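Long-range contacts in 5-carboxymethyl-2-hydroxymuconate semialdehyde dehydrogenase (Thermus thermophilus, PDB 2D4E), which probably oxidises 5-carboxymethyl-2-hydroxymuconate semialdehyde to the corresponding acid, using NAD as hydride acceptor: residues G164-I169 against V242-L247; L265-P270 against L492-D497; R288-V293 against E319-K324. One frame throughout, in Å; residues are numbered along the deposited sequence.

Interaction 1: residues G164-I169 against V242-L247. With NAD (nicotinamide-adenine-dinucleotide), chain K.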
loop_
_atom_site.group_PDB
_atom_site.type_symbol
_atom_site.label_atom_id
_atom_site.label_comp_id
_atom_site.label_asym_id
_atom_site.label_seq_id
_atom_site.Cartn_x
_atom_site.Cartn_y
_atom_site.Cartn_z
ATOM N N GLY C 164 -5.681 4.238 22.506
ATOM C CA GLY C 164 -5.858 4.438 23.937
ATOM C C GLY C 164 -4.725 3.891 24.792
ATOM O O GLY C 164 -3.826 3.234 24.270
ATOM N N PRO C 165 -4.740 4.141 26.115
ATOM C CA PRO C 165 -3.694 3.656 27.024
ATOM C C PRO C 165 -3.384 2.169 26.813
ATOM O O PRO C 165 -4.288 1.355 26.589
ATOM C CB PRO C 165 -4.281 3.942 28.406
ATOM C CG PRO C 165 -5.078 5.196 28.166
ATOM C CD PRO C 165 -5.768 4.903 26.852
ATOM N N VAL C 166 -2.103 1.822 26.894
ATOM C CA VAL C 166 -1.675 0.447 26.693
ATOM C C VAL C 166 -1.018 -0.161 27.928
ATOM O O VAL C 166 -0.078 0.399 28.485
ATOM C CB VAL C 166 -0.670 0.345 25.514
ATOM C CG1 VAL C 166 -0.350 -1.132 25.219
ATOM C CG2 VAL C 166 -1.245 1.029 24.278
ATOM N N GLY C 167 -1.534 -1.310 28.353
ATOM C CA GLY C 167 -0.970 -2.014 29.486
ATOM C C GLY C 167 0.030 -2.980 28.882
ATOM O O GLY C 167 -0.354 -3.876 28.120
ATOM N N ILE C 168 1.306 -2.792 29.210
ATOM C CA ILE C 168 2.383 -3.615 28.668
ATOM C C ILE C 168 2.931 -4.565 29.732
ATOM O O ILE C 168 3.542 -4.136 30.713
ATOM C CB ILE C 168 3.507 -2.685 28.108
ATOM C CG1 ILE C 168 2.903 -1.773 27.034
ATOM C CG2 ILE C 168 4.669 -3.497 27.536
ATOM C CD1 ILE C 168 3.856 -0.736 26.458
ATOM N N ILE C 169 2.687 -5.861 29.536
ATOM C CA ILE C 169 3.122 -6.899 30.474
ATOM C C ILE C 169 4.220 -7.750 29.816
ATOM O O ILE C 169 3.979 -8.447 28.828
ATOM C CB ILE C 169 1.912 -7.761 30.887
ATOM C CG1 ILE C 169 0.795 -6.847 31.408
ATOM C CG2 ILE C 169 2.299 -8.734 31.961
ATOM C CD1 ILE C 169 -0.492 -7.564 31.756
ATOM N N VAL C 242 -7.678 0.927 30.776
ATOM C CA VAL C 242 -6.584 0.488 29.906
ATOM C C VAL C 242 -7.164 -0.466 28.863
ATOM O O VAL C 242 -7.115 -1.687 29.016
ATOM C CB VAL C 242 -5.478 -0.220 30.725
ATOM C CG1 VAL C 242 -4.306 -0.593 29.819
ATOM C CG2 VAL C 242 -5.011 0.696 31.853
ATOM N N PRO C 243 -7.711 0.092 27.770
ATOM C CA PRO C 243 -8.324 -0.677 26.683
ATOM C C PRO C 243 -7.416 -1.607 25.886
ATOM O O PRO C 243 -7.884 -2.607 25.343
ATOM C CB PRO C 243 -8.964 0.408 25.820
ATOM C CG PRO C 243 -8.000 1.548 25.968
ATOM C CD PRO C 243 -7.680 1.533 27.447
ATOM N N LEU C 244 -6.127 -1.287 25.818
ATOM C CA LEU C 244 -5.178 -2.113 25.075
ATOM C C LEU C 244 -4.178 -2.831 25.981
ATOM O O LEU C 244 -3.696 -2.274 26.975
ATOM C CB LEU C 244 -4.422 -1.260 24.050
ATOM C CG LEU C 244 -5.070 -1.053 22.677
ATOM C CD1 LEU C 244 -6.456 -0.403 22.809
ATOM C CD2 LEU C 244 -4.140 -0.192 21.829
ATOM N N LEU C 245 -3.863 -4.071 25.624
ATOM C CA LEU C 245 -2.933 -4.875 26.403
ATOM C C LEU C 245 -1.958 -5.639 25.525
ATOM O O LEU C 245 -2.374 -6.321 24.599
ATOM C CB LEU C 245 -3.693 -5.908 27.239
ATOM C CG LEU C 245 -4.673 -5.493 28.332
ATOM C CD1 LEU C 245 -5.401 -6.734 28.819
ATOM C CD2 LEU C 245 -3.938 -4.816 29.484
ATOM N N THR C 246 -0.664 -5.517 25.797
ATOM C CA THR C 246 0.307 -6.297 25.043
ATOM C C THR C 246 0.814 -7.323 26.046
ATOM O O THR C 246 0.992 -7.019 27.225
ATOM C CB THR C 246 1.517 -5.464 24.540
ATOM O OG1 THR C 246 2.291 -5.017 25.657
ATOM C CG2 THR C 246 1.051 -4.261 23.729
ATOM N N LEU C 247 1.019 -8.548 25.593
ATOM C CA LEU C 247 1.518 -9.580 26.476
ATOM C C LEU C 247 2.598 -10.379 25.789
ATOM O O LEU C 247 2.434 -10.845 24.661
ATOM C CB LEU C 247 0.397 -10.522 26.917
ATOM C CG LEU C 247 0.882 -11.772 27.666
ATOM C CD1 LEU C 247 1.579 -11.376 28.969
ATOM C CD2 LEU C 247 -0.298 -12.681 27.956
HETATM P PA NAD K . 4.943 -15.350 32.225
HETATM O O1A NAD K . 4.532 -15.971 33.479
HETATM O O2A NAD K . 3.877 -15.391 31.210
HETATM O O5B NAD K . 5.370 -13.791 32.375
HETATM C C5B NAD K . 5.003 -12.716 31.447
HETATM C C4B NAD K . 4.333 -11.619 32.245
HETATM O O4B NAD K . 3.056 -12.180 32.621
HETATM C C3B NAD K . 5.024 -11.277 33.596
HETATM O O3B NAD K . 5.295 -9.862 33.683
HETATM C C2B NAD K . 4.008 -11.788 34.631
HETATM O O2B NAD K . 4.018 -11.032 35.862
HETATM C C1B NAD K . 2.707 -11.684 33.861
HETATM N N9A NAD K . 1.669 -12.541 34.406
HETATM C C8A NAD K . 1.760 -13.831 34.895
HETATM N N7A NAD K . 0.580 -14.331 35.332
HETATM C C5A NAD K . -0.305 -13.278 35.096
HETATM C C6A NAD K . -1.725 -13.145 35.333
HETATM N N6A NAD K . -2.468 -14.114 35.874
HETATM N N1A NAD K . -2.300 -11.936 34.970
HETATM C C2A NAD K . -1.519 -10.930 34.409
HETATM N N3A NAD K . -0.217 -10.962 34.159
HETATM C C4A NAD K . 0.345 -12.164 34.521
HETATM O O3 NAD K . 6.207 -16.059 31.764
HETATM P PN NAD K . 7.735 -15.733 31.487
HETATM O O1N NAD K . 8.498 -16.718 32.281
HETATM O O2N NAD K . 7.990 -14.314 31.785
HETATM O O5D NAD K . 7.646 -16.176 30.006
HETATM C C5D NAD K . 8.689 -16.611 29.167
HETATM C C4D NAD K . 7.816 -16.906 27.989
HETATM O O4D NAD K . 7.625 -15.745 27.148
HETATM C C3D NAD K . 8.214 -18.088 27.117
HETATM O O3D NAD K . 7.122 -18.997 26.876
HETATM C C2D NAD K . 8.724 -17.372 25.867
HETATM O O2D NAD K . 8.627 -18.230 24.711
HETATM C C1D NAD K . 7.828 -16.153 25.829
HETATM N N1N NAD K . 8.377 -15.050 25.024
HETATM C C2N NAD K . 7.724 -14.893 23.811
HETATM C C3N NAD K . 8.194 -13.881 22.987
HETATM C C7N NAD K . 7.582 -13.618 21.620
HETATM O O7N NAD K . 8.037 -12.711 20.947
HETATM N N7N NAD K . 6.569 -14.383 21.175
HETATM C C4N NAD K . 9.324 -13.029 23.385
HETATM C C5N NAD K . 9.892 -13.309 24.661
HETATM C C6N NAD K . 9.482 -14.287 25.525
HETATM O O HOH W 1 4.018 -7.218 26.273
#
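With OG1 tucked between its backbone N and carbonyl carbon (chi1 66°), Thr246 sets its hydroxyl beside Ile168, 3.4 Å from Ile168 CG2, and swings its methyl CG2 to within 3.7 Å of Val166 CG1. These residues line one face of two parallel strands, 166-169 and 244-247, neighbours inside the five-stranded, Rossmann-like sheet of the NAD-binding domain. Its strand order, 3-2-1-4-5, makes them the first and fourth strands.

The backbones are joined by an alternating series of bonds: Gly167 N to Leu244 O is short and almost straight (2.7 Å, 176°), followed by Thr246 N to Gly167 O and Ile169 N to Thr246 O. Gly167 suits its place because Val242 CG1 closes to 3.2 Å from Gly167 N and a methyl of Leu245 covers the same side. Beta-branched threonine, valine and isoleucine all favour extended backbone, while the threonine hydroxyl also binds a water (2.9 Å from Thr246 OG1) that donates to Ile169 O, bridging the strands near their C-terminal ends. There the sheet meets the dinucleotide: Ile169 CG2, anti to its own backbone N, packs on the adenosine ribose, 3.5 Å from NAD C1B.

Interaction 2: residues L265-P270 against L492-D497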
loop_
_atom_site.group_PDB
_atom_site.type_symbol
_atom_site.label_atom_id
_atom_site.label_comp_id
_atom_site.label_asym_id
_atom_site.label_seq_id
_atom_site.Cartn_x
_atom_site.Cartn_y
_atom_site.Cartn_z
ATOM N N LEU C 265 -13.756 -6.215 27.069
ATOM C CA LEU C 265 -13.491 -6.403 25.646
ATOM C C LEU C 265 -12.201 -5.697 25.240
ATOM O O LEU C 265 -12.174 -4.936 24.272
ATOM C CB LEU C 265 -14.665 -5.863 24.825
ATOM C CG LEU C 265 -15.975 -6.639 24.996
ATOM C CD1 LEU C 265 -17.123 -5.872 24.367
ATOM C CD2 LEU C 265 -15.835 -8.019 24.368
ATOM N N LYS C 266 -11.132 -5.945 25.985
ATOM C CA LYS C 266 -9.860 -5.313 25.682
ATOM C C LYS C 266 -9.205 -5.897 24.437
ATOM O O LYS C 266 -9.399 -7.064 24.111
ATOM C CB LYS C 266 -8.911 -5.445 26.874
ATOM C CG LYS C 266 -9.412 -4.741 28.118
ATOM C CD LYS C 266 -8.325 -4.617 29.158
ATOM C CE LYS C 266 -8.783 -3.768 30.334
ATOM N NZ LYS C 266 -7.649 -3.557 31.270
ATOM N N ARG C 267 -8.444 -5.062 23.736
ATOM C CA ARG C 267 -7.724 -5.485 22.543
ATOM C C ARG C 267 -6.388 -6.043 23.034
ATOM O O ARG C 267 -5.673 -5.381 23.790
ATOM C CB ARG C 267 -7.489 -4.287 21.624
ATOM C CG ARG C 267 -6.890 -4.625 20.271
ATOM C CD ARG C 267 -6.734 -3.361 19.421
ATOM N NE ARG C 267 -7.941 -2.542 19.476
ATOM C CZ ARG C 267 -8.069 -1.342 18.918
ATOM N NH1 ARG C 267 -7.062 -0.803 18.239
ATOM N NH2 ARG C 267 -9.213 -0.681 19.038
ATOM N N LEU C 268 -6.049 -7.252 22.597
ATOM C CA LEU C 268 -4.812 -7.906 23.023
ATOM C C LEU C 268 -3.849 -8.212 21.874
ATOM O O LEU C 268 -4.269 -8.594 20.779
ATOM C CB LEU C 268 -5.168 -9.202 23.772
ATOM C CG LEU C 268 -4.077 -10.147 24.294
ATOM C CD1 LEU C 268 -3.121 -9.413 25.233
ATOM C CD2 LEU C 268 -4.737 -11.307 25.030
ATOM N N SER C 269 -2.555 -8.036 22.140
ATOM C CA SER C 269 -1.498 -8.303 21.167
ATOM C C SER C 269 -0.504 -9.250 21.834
ATOM O O SER C 269 0.565 -8.831 22.287
ATOM C CB SER C 269 -0.796 -7.001 20.778
ATOM O OG SER C 269 0.277 -7.258 19.893
ATOM N N PRO C 270 -0.837 -10.547 21.886
ATOM C CA PRO C 270 0.034 -11.538 22.517
ATOM C C PRO C 270 1.132 -12.186 21.686
ATOM O O PRO C 270 0.904 -12.641 20.569
ATOM C CB PRO C 270 -0.961 -12.573 23.032
ATOM C CG PRO C 270 -1.949 -12.627 21.903
ATOM C CD PRO C 270 -2.134 -11.152 21.518
ATOM N N LEU C 492 0.742 -0.652 13.690
ATOM C CA LEU C 492 -0.356 0.316 13.625
ATOM C C LEU C 492 -1.732 -0.303 13.766
ATOM O O LEU C 492 -2.628 0.300 14.352
ATOM C CB LEU C 492 -0.327 1.088 12.307
ATOM C CG LEU C 492 0.623 2.271 12.144
ATOM C CD1 LEU C 492 0.480 2.800 10.724
ATOM C CD2 LEU C 492 0.292 3.366 13.157
ATOM N N ASP C 493 -1.906 -1.499 13.215
ATOM C CA ASP C 493 -3.197 -2.165 13.278
ATOM C C ASP C 493 -3.666 -2.451 14.687
ATOM O O ASP C 493 -4.862 -2.626 14.923
ATOM C CB ASP C 493 -3.163 -3.451 12.458
ATOM C CG ASP C 493 -3.454 -3.198 10.996
ATOM O OD1 ASP C 493 -4.628 -2.883 10.682
ATOM O OD2 ASP C 493 -2.514 -3.295 10.172
ATOM N N PHE C 494 -2.731 -2.495 15.628
ATOM C CA PHE C 494 -3.098 -2.743 17.011
ATOM C C PHE C 494 -3.179 -1.463 17.832
ATOM O O PHE C 494 -4.141 -1.262 18.567
ATOM C CB PHE C 494 -2.108 -3.708 17.676
ATOM C CG PHE C 494 -2.304 -3.843 19.165
ATOM C CD1 PHE C 494 -1.492 -3.145 20.055
ATOM C CD2 PHE C 494 -3.317 -4.651 19.675
ATOM C CE1 PHE C 494 -1.683 -3.248 21.438
ATOM C CE2 PHE C 494 -3.522 -4.764 21.055
ATOM C CZ PHE C 494 -2.702 -4.059 21.941
ATOM N N TYR C 495 -2.180 -0.596 17.691
ATOM C CA TYR C 495 -2.125 0.638 18.464
ATOM C C TYR C 495 -3.021 1.787 18.011
ATOM O O TYR C 495 -3.157 2.771 18.734
ATOM C CB TYR C 495 -0.678 1.140 18.549
ATOM C CG TYR C 495 0.273 0.163 19.217
ATOM C CD1 TYR C 495 1.151 -0.621 18.459
ATOM C CD2 TYR C 495 0.281 0.007 20.606
ATOM C CE1 TYR C 495 2.016 -1.537 19.073
ATOM C CE2 TYR C 495 1.137 -0.906 21.228
ATOM C CZ TYR C 495 1.996 -1.670 20.458
ATOM O OH TYR C 495 2.833 -2.571 21.073
ATOM N N THR C 496 -3.625 1.671 16.830
ATOM C CA THR C 496 -4.498 2.728 16.333
ATOM C C THR C 496 -5.832 2.171 15.856
ATOM O O THR C 496 -5.981 0.963 15.690
ATOM C CB THR C 496 -3.845 3.507 15.154
ATOM O OG1 THR C 496 -3.756 2.663 13.999
ATOM C CG2 THR C 496 -2.452 3.986 15.530
ATOM N N ASP C 497 -6.801 3.062 15.652
ATOM C CA ASP C 497 -8.130 2.683 15.173
ATOM C C ASP C 497 -8.361 3.267 13.786
ATOM O O ASP C 497 -8.041 4.436 13.542
ATOM C CB ASP C 497 -9.237 3.230 16.081
ATOM C CG ASP C 497 -9.254 2.585 17.452
ATOM O OD1 ASP C 497 -9.027 1.359 17.545
ATOM O OD2 ASP C 497 -9.520 3.313 18.433
#
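Arg267 and Phe494 reach across the contact from opposite sides and pass alongside, the guanidinium plane standing 85° from the plane of the ring. The aliphatic part of the arginine does the touching, Arg267 CG approaching Phe494 CE2 obliquely at 3.5 Å. A bend at chi3 (-46°) then turns the charged end toward the carbonyl O of Phe494. Over the centre of one ring face sits Ser269 CB, 3.5 Å from the Phe494 centroid, in a CH-pi contact. Serine fits because its small methylene can point a C-H at the ring face while OG, directed elsewhere, is bonded by Arg182.

Oxygens gather along the edge of the guanidinium. Arg267 NH1 donates to Phe494 O at 3.0 Å, arriving from above the carbonyl plane, and makes a weak, bent bond to Thr496 O. Here helix 488-495 ends and the chain passes into strand 496-504, so the cation lies beside carbonyls at the C-terminal end of a helix, where a positive charge should be electrostatically favoured. The contact thus joins strand 267-271, outermost of the NAD-binding sheet within this chain, to the helix-strand junction leading into a two-stranded antiparallel sheet. Thr496 tightens this junction: its OG1 and N reach Leu492 O from opposite faces of the carbonyl, the hydroxyl at 2.6 Å from Leu492 O.

Asp497 completes the grip, its carboxylate inclined 60° to the guanidinium. Its OD1 forms a salt bridge through the syn lone pair with Arg267 NH2, at 2.5 Å and nearly in the guanidinium plane. Arg267 NE pairs with Asp483 of the second subunit.

Interaction 3: residues R288-V293 against E319-K324; sequences RALDAV and EDFVGK
Phe321 drives the edge of its ring against helix 288-293, where it meets backbone as well as side chains. Phe321 CE1 lies 3.7 Å from Leu290 N, and Ala289 C sits close to the ring plane. Phe321 CZ also touches Ala289 CB at 4.1 Å, and Val293 CG2 approaches Phe321 CZ obliquely at 4.0 Å, the valine and phenylalanine side chains pointing at each other from their two helices. Alanine suits the position facing the ring because its single methyl lets the aromatic edge approach the helix backbone. Phe321 gets there with CG anti to the backbone N (chi1 -171°), which carries the ring across to the neighbouring helix.

Leu290 makes the second half of the contact. It crosses Lys324 at about a right angle, with Leu290 CD2 4.0 Å from Lys324 CB and Leu290 CD1 3.9 Å from Lys324 C. Only the base of the lysine is used in this way. Its extended chain leads off to the salt bridge of Lys324 NZ with Asp320 OD2 (2.7 Å), one turn back on the same helix, so the lysine packs with its aliphatic base while its charged end is paired at the surface.

Farther out, the seven-stranded mixed sheet backs both helices: Ala289, Val293 and Phe321 all rest on Val280 of strand 277-280, and Phe321 also meets Val313 of strand 310-314. Helix 286-298 is the crossover of a beta-alpha-beta unit linking those two parallel strands, and helix 315-331 follows the second. The axes of the two short helical segments approach to 10.7 Å, with N-to-C directions 44° apart. Asp291 forms salt bridges to Lys512 and Lys515 of the second subunit.

No hydrogen bond joins 288-293 to 319-324; the contact between them is apolar, demanding close fit but little exact direction, and the Asp291-Arg328 salt bridge adds a polar link between the same helices further along.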
loop_
_atom_site.group_PDB
_atom_site.type_symbol
_atom_site.label_atom_id
_atom_site.label_comp_id
_atom_site.label_asym_id
_atom_site.label_seq_id
_atom_site.Cartn_x
_atom_site.Cartn_y
_atom_site.Cartn_z
ATOM N N ARG C 288 27.477 -24.173 7.800
ATOM C CA ARG C 288 26.687 -23.023 8.233
ATOM C C ARG C 288 25.494 -23.516 9.052
ATOM O O ARG C 288 25.136 -22.919 10.071
ATOM C CB ARG C 288 26.184 -22.225 7.023
ATOM C CG ARG C 288 25.405 -20.963 7.399
ATOM C CD ARG C 288 24.504 -20.468 6.264
ATOM N NE ARG C 288 25.233 -20.201 5.025
ATOM C CZ ARG C 288 24.680 -19.700 3.922
ATOM N NH1 ARG C 288 23.385 -19.396 3.901
ATOM N NH2 ARG C 288 25.423 -19.495 2.839
ATOM N N ALA C 289 24.879 -24.606 8.598
ATOM C CA ALA C 289 23.730 -25.175 9.296
ATOM C C ALA C 289 24.122 -25.548 10.726
ATOM O O ALA C 289 23.367 -25.305 11.663
ATOM C CB ALA C 289 23.208 -26.404 8.551
ATOM N N LEU C 290 25.308 -26.132 10.887
ATOM C CA LEU C 290 25.793 -26.518 12.207
ATOM C C LEU C 290 25.959 -25.278 13.089
ATOM O O LEU C 290 25.479 -25.241 14.223
ATOM C CB LEU C 290 27.133 -27.258 12.090
ATOM C CG LEU C 290 27.802 -27.668 13.410
ATOM C CD1 LEU C 290 26.875 -28.593 14.185
ATOM C CD2 LEU C 290 29.135 -28.366 13.127
ATOM N N ASP C 291 26.643 -24.263 12.573
ATOM C CA ASP C 291 26.840 -23.040 13.340
ATOM C C ASP C 291 25.500 -22.455 13.752
ATOM O O ASP C 291 25.308 -22.080 14.904
ATOM C CB ASP C 291 27.594 -21.998 12.518
ATOM C CG ASP C 291 29.076 -22.279 12.436
ATOM O OD1 ASP C 291 29.745 -21.624 11.616
ATOM O OD2 ASP C 291 29.575 -23.138 13.191
ATOM N N ALA C 292 24.576 -22.387 12.800
ATOM C CA ALA C 292 23.254 -21.820 13.041
ATOM C C ALA C 292 22.406 -22.540 14.085
ATOM O O ALA C 292 21.905 -21.902 15.013
ATOM C CB ALA C 292 22.489 -21.732 11.733
ATOM N N VAL C 293 22.231 -23.854 13.945
ATOM C CA VAL C 293 21.408 -24.585 14.907
ATOM C C VAL C 293 22.033 -24.607 16.298
ATOM O O VAL C 293 21.323 -24.550 17.300
ATOM C CB VAL C 293 21.104 -26.040 14.440
ATOM C CG1 VAL C 293 20.497 -26.016 13.032
ATOM C CG2 VAL C 293 22.367 -26.889 14.463
ATOM N N GLU C 319 23.086 -39.223 11.926
ATOM C CA GLU C 319 24.190 -39.647 12.783
ATOM C C GLU C 319 25.373 -38.685 12.785
ATOM O O GLU C 319 25.847 -38.266 13.845
ATOM C CB GLU C 319 24.668 -41.042 12.369
ATOM C CG GLU C 319 24.531 -42.067 13.474
ATOM C CD GLU C 319 23.119 -42.122 14.036
ATOM O OE1 GLU C 319 22.211 -42.615 13.332
ATOM O OE2 GLU C 319 22.910 -41.661 15.178
ATOM N N ASP C 320 25.850 -38.331 11.599
ATOM C CA ASP C 320 26.994 -37.440 11.500
ATOM C C ASP C 320 26.712 -36.011 11.960
ATOM O O ASP C 320 27.464 -35.455 12.756
ATOM C CB ASP C 320 27.514 -37.400 10.063
ATOM C CG ASP C 320 28.815 -36.628 9.944
ATOM O OD1 ASP C 320 29.879 -37.202 10.266
ATOM O OD2 ASP C 320 28.775 -35.441 9.549
ATOM N N PHE C 321 25.634 -35.417 11.452
ATOM C CA PHE C 321 25.302 -34.039 11.800
ATOM C C PHE C 321 24.985 -33.878 13.279
ATOM O O PHE C 321 25.534 -32.999 13.945
ATOM C CB PHE C 321 24.111 -33.539 10.971
ATOM C CG PHE C 321 23.849 -32.064 11.126
ATOM C CD1 PHE C 321 24.645 -31.129 10.463
ATOM C CD2 PHE C 321 22.831 -31.609 11.964
ATOM C CE1 PHE C 321 24.432 -29.758 10.637
ATOM C CE2 PHE C 321 22.609 -30.243 12.146
ATOM C CZ PHE C 321 23.410 -29.313 11.482
ATOM N N VAL C 322 24.097 -34.723 13.791
ATOM C CA VAL C 322 23.727 -34.649 15.196
ATOM C C VAL C 322 24.950 -34.900 16.066
ATOM O O VAL C 322 25.101 -34.295 17.128
ATOM C CB VAL C 322 22.622 -35.662 15.528
ATOM C CG1 VAL C 322 22.347 -35.672 17.038
ATOM C CG2 VAL C 322 21.358 -35.290 14.765
ATOM N N GLY C 323 25.826 -35.789 15.603
ATOM C CA GLY C 323 27.040 -36.071 16.341
ATOM C C GLY C 323 27.849 -34.792 16.445
ATOM O O GLY C 323 28.446 -34.503 17.488
ATOM N N LYS C 324 27.870 -34.012 15.367
ATOM C CA LYS C 324 28.610 -32.756 15.377
ATOM C C LYS C 324 27.949 -31.707 16.267
ATOM O O LYS C 324 28.631 -30.865 16.848
ATOM C CB LYS C 324 28.781 -32.230 13.951
ATOM C CG LYS C 324 29.888 -32.964 13.209
ATOM C CD LYS C 324 29.879 -32.698 11.725
ATOM C CE LYS C 324 30.921 -33.566 11.046
ATOM N NZ LYS C 324 30.745 -33.569 9.575
#

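Interactions 1 and 2 share the parallel NAD-binding sheet: strands 244-248 and 267-271 are neighbours, and backbone bonds between Leu245 and Arg267, and Pro243 and Arg267, join the two contacts directly. Their chemistry follows position. Interaction 1, buried inside the sheet, relies on regular backbone pairing and small or branched side chains, whereas interaction 2, partly buried at an outer strand and bordering the second subunit, relies on charge and a ring. Interaction 3 lies on the opposite side of the chain's centre, about 41 Å from interaction 2 between centres, and packs two helices over another sheet. It too is largely buried, though its lysine is exposed and its borders also meet the second subunit.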